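Local atomic coordinates of penicillin binding protein 2X (Streptococcus thermophilus, PDB entry 5U47), a protein that probably forms the peptide cross-links of septal peptidoglycan as a divisome transpeptidase and is thought to be inactivated by beta-lactams that acylate its active-site serine. Residues 74-85 with 121-132. The protein carries 1 engineered substitution. Residues are numbered along the deposited sequence; the frame is centred on the assembly and turned at random.
Sequences QFDKVADILKDK and DLEKTFKDAGIK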
loop_
_atom_site.group_PDB
_atom_site.type_symbol
_atom_site.label_atom_id
_atom_site.label_comp_id
_atom_site.label_asym_id
_atom_site.label_seq_id
_atom_site.Cartn_x
_atom_site.Cartn_y
_atom_site.Cartn_z
ATOM N N GLN A 74 -41.740 -10.951 37.937
ATOM C CA GLN A 74 -41.438 -11.193 36.519
ATOM C C GLN A 74 -40.164 -12.002 36.244
ATOM O O GLN A 74 -39.946 -12.411 35.097
ATOM C CB GLN A 74 -41.294 -9.850 35.802
ATOM C CG GLN A 74 -42.532 -8.962 35.836
ATOM C CD GLN A 74 -42.185 -7.522 35.546
ATOM O OE1 GLN A 74 -41.278 -6.958 36.165
ATOM N NE2 GLN A 74 -42.915 -6.908 34.625
ATOM N N PHE A 75 -39.314 -12.200 37.256
ATOM C CA PHE A 75 -38.055 -12.970 37.097
ATOM C C PHE A 75 -38.211 -14.280 36.294
ATOM O O PHE A 75 -37.436 -14.551 35.365
ATOM C CB PHE A 75 -37.468 -13.281 38.486
ATOM C CG PHE A 75 -36.618 -12.180 39.076
ATOM C CD1 PHE A 75 -36.779 -10.838 38.717
ATOM C CD2 PHE A 75 -35.684 -12.489 40.062
ATOM C CE1 PHE A 75 -35.988 -9.846 39.291
ATOM C CE2 PHE A 75 -34.903 -11.496 40.648
ATOM C CZ PHE A 75 -35.054 -10.172 40.259
ATOM N N ASP A 76 -39.223 -15.069 36.653
ATOM C CA ASP A 76 -39.499 -16.355 36.003
ATOM C C ASP A 76 -39.864 -16.214 34.525
ATOM O O ASP A 76 -39.474 -17.049 33.713
ATOM C CB ASP A 76 -40.644 -17.083 36.728
ATOM C CG ASP A 76 -40.912 -18.473 36.159
ATOM O OD1 ASP A 76 -39.976 -19.306 36.130
ATOM O OD2 ASP A 76 -42.064 -18.737 35.756
ATOM N N LYS A 77 -40.638 -15.183 34.182
ATOM C CA LYS A 77 -41.024 -14.978 32.782
ATOM C C LYS A 77 -39.796 -14.574 31.948
ATOM O O LYS A 77 -39.645 -15.000 30.796
ATOM C CB LYS A 77 -42.158 -13.954 32.659
ATOM C CG LYS A 77 -42.608 -13.662 31.230
ATOM C CD LYS A 77 -42.907 -14.936 30.435
ATOM C CE LYS A 77 -43.366 -14.613 29.024
ATOM N NZ LYS A 77 -43.534 -15.844 28.209
ATOM N N VAL A 78 -38.918 -13.764 32.544
ATOM C CA VAL A 78 -37.670 -13.367 31.899
ATOM C C VAL A 78 -36.829 -14.618 31.614
ATOM O O VAL A 78 -36.233 -14.731 30.538
ATOM C CB VAL A 78 -36.865 -12.350 32.755
ATOM C CG1 VAL A 78 -35.483 -12.093 32.154
ATOM C CG2 VAL A 78 -37.624 -11.037 32.895
ATOM N N ALA A 79 -36.806 -15.566 32.555
ATOM C CA ALA A 79 -36.031 -16.800 32.347
ATOM C C ALA A 79 -36.606 -17.632 31.188
ATOM O O ALA A 79 -35.848 -18.192 30.369
ATOM C CB ALA A 79 -35.967 -17.621 33.621
ATOM N N ASP A 80 -37.940 -17.704 31.118
ATOM C CA ASP A 80 -38.619 -18.431 30.033
ATOM C C ASP A 80 -38.216 -17.822 28.701
ATOM O O ASP A 80 -37.871 -18.536 27.754
ATOM C CB ASP A 80 -40.143 -18.378 30.186
ATOM C CG ASP A 80 -40.646 -19.135 31.419
ATOM O OD1 ASP A 80 -39.892 -19.968 31.980
ATOM O OD2 ASP A 80 -41.807 -18.897 31.815
ATOM N N ILE A 81 -38.234 -16.492 28.654
ATOM C CA ILE A 81 -37.853 -15.762 27.450
ATOM C C ILE A 81 -36.373 -15.990 27.082
ATOM O O ILE A 81 -36.068 -16.275 25.919
ATOM C CB ILE A 81 -38.178 -14.254 27.585
ATOM C CG1 ILE A 81 -39.710 -14.060 27.632
ATOM C CG2 ILE A 81 -37.578 -13.474 26.414
ATOM C CD1 ILE A 81 -40.168 -12.672 28.041
ATOM N N LEU A 82 -35.474 -15.891 28.061
ATOM C CA LEU A 82 -34.046 -16.078 27.797
ATOM C C LEU A 82 -33.707 -17.511 27.370
ATOM O O LEU A 82 -32.795 -17.722 26.549
ATOM C CB LEU A 82 -33.182 -15.616 28.979
ATOM C CG LEU A 82 -33.250 -14.116 29.351
ATOM C CD1 LEU A 82 -31.979 -13.707 30.089
ATOM C CD2 LEU A 82 -33.415 -13.208 28.140
ATOM N N LYS A 83 -34.435 -18.485 27.913
ATOM C CA LYS A 83 -34.238 -19.885 27.552
ATOM C C LYS A 83 -34.649 -20.102 26.099
ATOM O O LYS A 83 -33.852 -20.569 25.285
ATOM C CB LYS A 83 -35.050 -20.803 28.473
ATOM C CG LYS A 83 -34.904 -22.292 28.161
ATOM C CD LYS A 83 -33.468 -22.776 28.325
ATOM C CE LYS A 83 -33.331 -24.257 27.983
ATOM N NZ LYS A 83 -31.929 -24.729 28.130
ATOM N N ASP A 84 -35.886 -19.732 25.775
ATOM C CA ASP A 84 -36.396 -19.898 24.416
ATOM C C ASP A 84 -35.571 -19.130 23.360
ATOM O O ASP A 84 -35.230 -19.688 22.312
ATOM C CB ASP A 84 -37.861 -19.444 24.346
ATOM C CG ASP A 84 -38.411 -19.461 22.923
ATOM O OD1 ASP A 84 -38.173 -20.455 22.188
ATOM O OD2 ASP A 84 -39.078 -18.472 22.540
ATOM N N LYS A 85 -35.236 -17.874 23.656
ATOM C CA LYS A 85 -34.520 -16.998 22.704
ATOM C C LYS A 85 -32.969 -17.098 22.652
ATOM O O LYS A 85 -32.395 -16.933 21.580
ATOM C CB LYS A 85 -34.912 -15.542 22.966
ATOM C CG LYS A 85 -36.409 -15.251 22.899
ATOM C CD LYS A 85 -36.986 -15.442 21.505
ATOM C CE LYS A 85 -38.435 -14.971 21.449
ATOM N NZ LYS A 85 -39.048 -15.154 20.103
ATOM N N ASP A 121 -36.300 -9.029 18.437
ATOM C CA ASP A 121 -37.263 -10.051 18.829
ATOM C C ASP A 121 -37.392 -10.025 20.359
ATOM O O ASP A 121 -38.503 -9.905 20.887
ATOM C CB ASP A 121 -36.801 -11.431 18.315
ATOM C CG ASP A 121 -37.790 -12.546 18.614
ATOM O OD1 ASP A 121 -38.847 -12.301 19.211
ATOM O OD2 ASP A 121 -37.497 -13.696 18.242
ATOM N N LEU A 122 -36.256 -10.101 21.059
ATOM C CA LEU A 122 -36.249 -10.031 22.535
ATOM C C LEU A 122 -36.955 -8.779 23.049
ATOM O O LEU A 122 -37.760 -8.871 23.971
ATOM C CB LEU A 122 -34.825 -10.062 23.110
ATOM C CG LEU A 122 -34.090 -11.398 23.273
ATOM C CD1 LEU A 122 -32.612 -11.176 23.555
ATOM C CD2 LEU A 122 -34.707 -12.213 24.391
ATOM N N GLU A 123 -36.649 -7.618 22.468
ATOM C CA GLU A 123 -37.300 -6.365 22.893
ATOM C C GLU A 123 -38.812 -6.441 22.753
ATOM O O GLU A 123 -39.537 -6.090 23.677
ATOM C CB GLU A 123 -36.793 -5.155 22.117
ATOM C CG GLU A 123 -35.496 -4.565 22.639
ATOM C CD GLU A 123 -35.202 -3.201 22.027
ATOM O OE1 GLU A 123 -35.324 -3.059 20.792
ATOM O OE2 GLU A 123 -34.846 -2.276 22.782
ATOM N N LYS A 124 -39.275 -6.909 21.593
ATOM C CA LYS A 124 -40.708 -7.060 21.339
ATOM C C LYS A 124 -41.340 -7.999 22.360
ATOM O O LYS A 124 -42.465 -7.778 22.797
ATOM C CB LYS A 124 -40.966 -7.588 19.919
ATOM C CG LYS A 124 -42.445 -7.717 19.573
ATOM C CD LYS A 124 -42.672 -8.174 18.140
ATOM C CE LYS A 124 -44.165 -8.305 17.861
ATOM N NZ LYS A 124 -44.457 -8.727 16.460
ATOM N N THR A 125 -40.599 -9.034 22.741
ATOM C CA THR A 125 -41.087 -10.017 23.705
ATOM C C THR A 125 -41.267 -9.405 25.101
ATOM O O THR A 125 -42.262 -9.676 25.762
ATOM C CB THR A 125 -40.157 -11.258 23.740
ATOM O OG1 THR A 125 -39.998 -11.769 22.409
ATOM C CG2 THR A 125 -40.724 -12.354 24.610
ATOM N N PHE A 126 -40.321 -8.581 25.546
ATOM C CA PHE A 126 -40.429 -7.942 26.876
ATOM C C PHE A 126 -41.544 -6.902 26.903
ATOM O O PHE A 126 -42.276 -6.799 27.881
ATOM C CB PHE A 126 -39.109 -7.292 27.316
ATOM C CG PHE A 126 -37.986 -8.272 27.547
ATOM C CD1 PHE A 126 -38.115 -9.283 28.482
ATOM C CD2 PHE A 126 -36.771 -8.144 26.866
ATOM C CE1 PHE A 126 -37.081 -10.182 28.711
ATOM C CE2 PHE A 126 -35.733 -9.041 27.091
ATOM C CZ PHE A 126 -35.886 -10.059 28.012
ATOM N N LYS A 127 -41.654 -6.131 25.823
ATOM C CA LYS A 127 -42.693 -5.104 25.693
ATOM C C LYS A 127 -44.079 -5.762 25.745
ATOM O O LYS A 127 -44.937 -5.324 26.512
ATOM C CB LYS A 127 -42.513 -4.323 24.380
ATOM C CG LYS A 127 -43.498 -3.174 24.130
ATOM C CD LYS A 127 -43.291 -2.528 22.755
ATOM C CE LYS A 127 -43.737 -3.437 21.606
ATOM N NZ LYS A 127 -43.287 -2.983 20.254
ATOM N N ASP A 128 -44.282 -6.823 24.952
ATOM C CA ASP A 128 -45.578 -7.551 24.928
ATOM C C ASP A 128 -45.900 -8.208 26.278
ATOM O O ASP A 128 -47.069 -8.299 26.649
ATOM C CB ASP A 128 -45.633 -8.598 23.797
ATOM C CG ASP A 128 -45.590 -7.968 22.384
ATOM O OD1 ASP A 128 -45.767 -6.731 22.247
ATOM O OD2 ASP A 128 -45.379 -8.723 21.403
ATOM N N ALA A 129 -44.870 -8.645 27.005
ATOM C CA ALA A 129 -45.044 -9.253 28.344
ATOM C C ALA A 129 -45.104 -8.218 29.480
ATOM O O ALA A 129 -45.195 -8.588 30.650
ATOM C CB ALA A 129 -43.926 -10.253 28.619
ATOM N N GLY A 130 -45.023 -6.932 29.144
ATOM C CA GLY A 130 -45.097 -5.870 30.154
ATOM C C GLY A 130 -43.920 -5.825 31.120
ATOM O O GLY A 130 -44.055 -5.351 32.238
ATOM N N ILE A 131 -42.757 -6.296 30.676
ATOM C CA ILE A 131 -41.562 -6.316 31.513
ATOM C C ILE A 131 -40.645 -5.150 31.129
ATOM O O ILE A 131 -40.254 -5.005 29.968
ATOM C CB ILE A 131 -40.797 -7.644 31.354
ATOM C CG1 ILE A 131 -41.709 -8.836 31.677
ATOM C CG2 ILE A 131 -39.563 -7.664 32.256
ATOM C CD1 ILE A 131 -41.160 -10.180 31.237
ATOM N N LYS A 132 -40.317 -4.336 32.127
ATOM C CA LYS A 132 -39.425 -3.191 31.988
ATOM C C LYS A 132 -38.117 -3.521 32.682
ATOM O O LYS A 132 -38.076 -4.431 33.504
ATOM C CB LYS A 132 -40.055 -1.960 32.656
ATOM C CG LYS A 132 -41.257 -1.419 31.908
ATOM C CD LYS A 132 -42.012 -0.367 32.705
ATOM C CE LYS A 132 -42.989 0.391 31.812
ATOM N NZ LYS A 132 -43.906 -0.513 31.054
HETATM O O HOH W 1 -44.830 -8.489 33.322
#
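I81 fills the seam between two nearly antiparallel helices (154°, axes 11.0 Å apart), wedged among L122, T125 and F126. Its CD1 meets the T125 methyl CG2 tip to tip at 3.5 Å, a tight fit, while its CG2 lies against L122 CD2. The F126 ring takes L82 CD2 at its edge, 4.0 Å from CZ. Behind this layer M134 touches V78 and F126, and I52 touches L82 and F126, so the helix pair packs on the sheet of the N-terminal, dimerisation-family region. Just past helix 116-128, G130, with positive phi, completes a Schellman motif (I131 N to F126 O, G130 N to K127 O). I131 packs against helix 74-85, its CG2 3.9 Å from V78 CG2 and its CD1 against K77 CG. There a water bridges Q74 NE2 to A129 O, while Q71 N holds Q74 OE1. At the other end K85 lays CB and CG along L122 CD2; the bend at chi2 (-66°) then turns its chain toward D121. NZ forms a salt bridge to D121 OD2 (2.8 Å), syn but 24° out of the carboxylate plane, with a weak bond to OD1. T125 OG1 donates to D121 O from above the carbonyl plane; that oxygen also accepts T125 N. The buried pairing thus rests on close apolar contact, ionic and water-mediated links being confined to its more exposed ends.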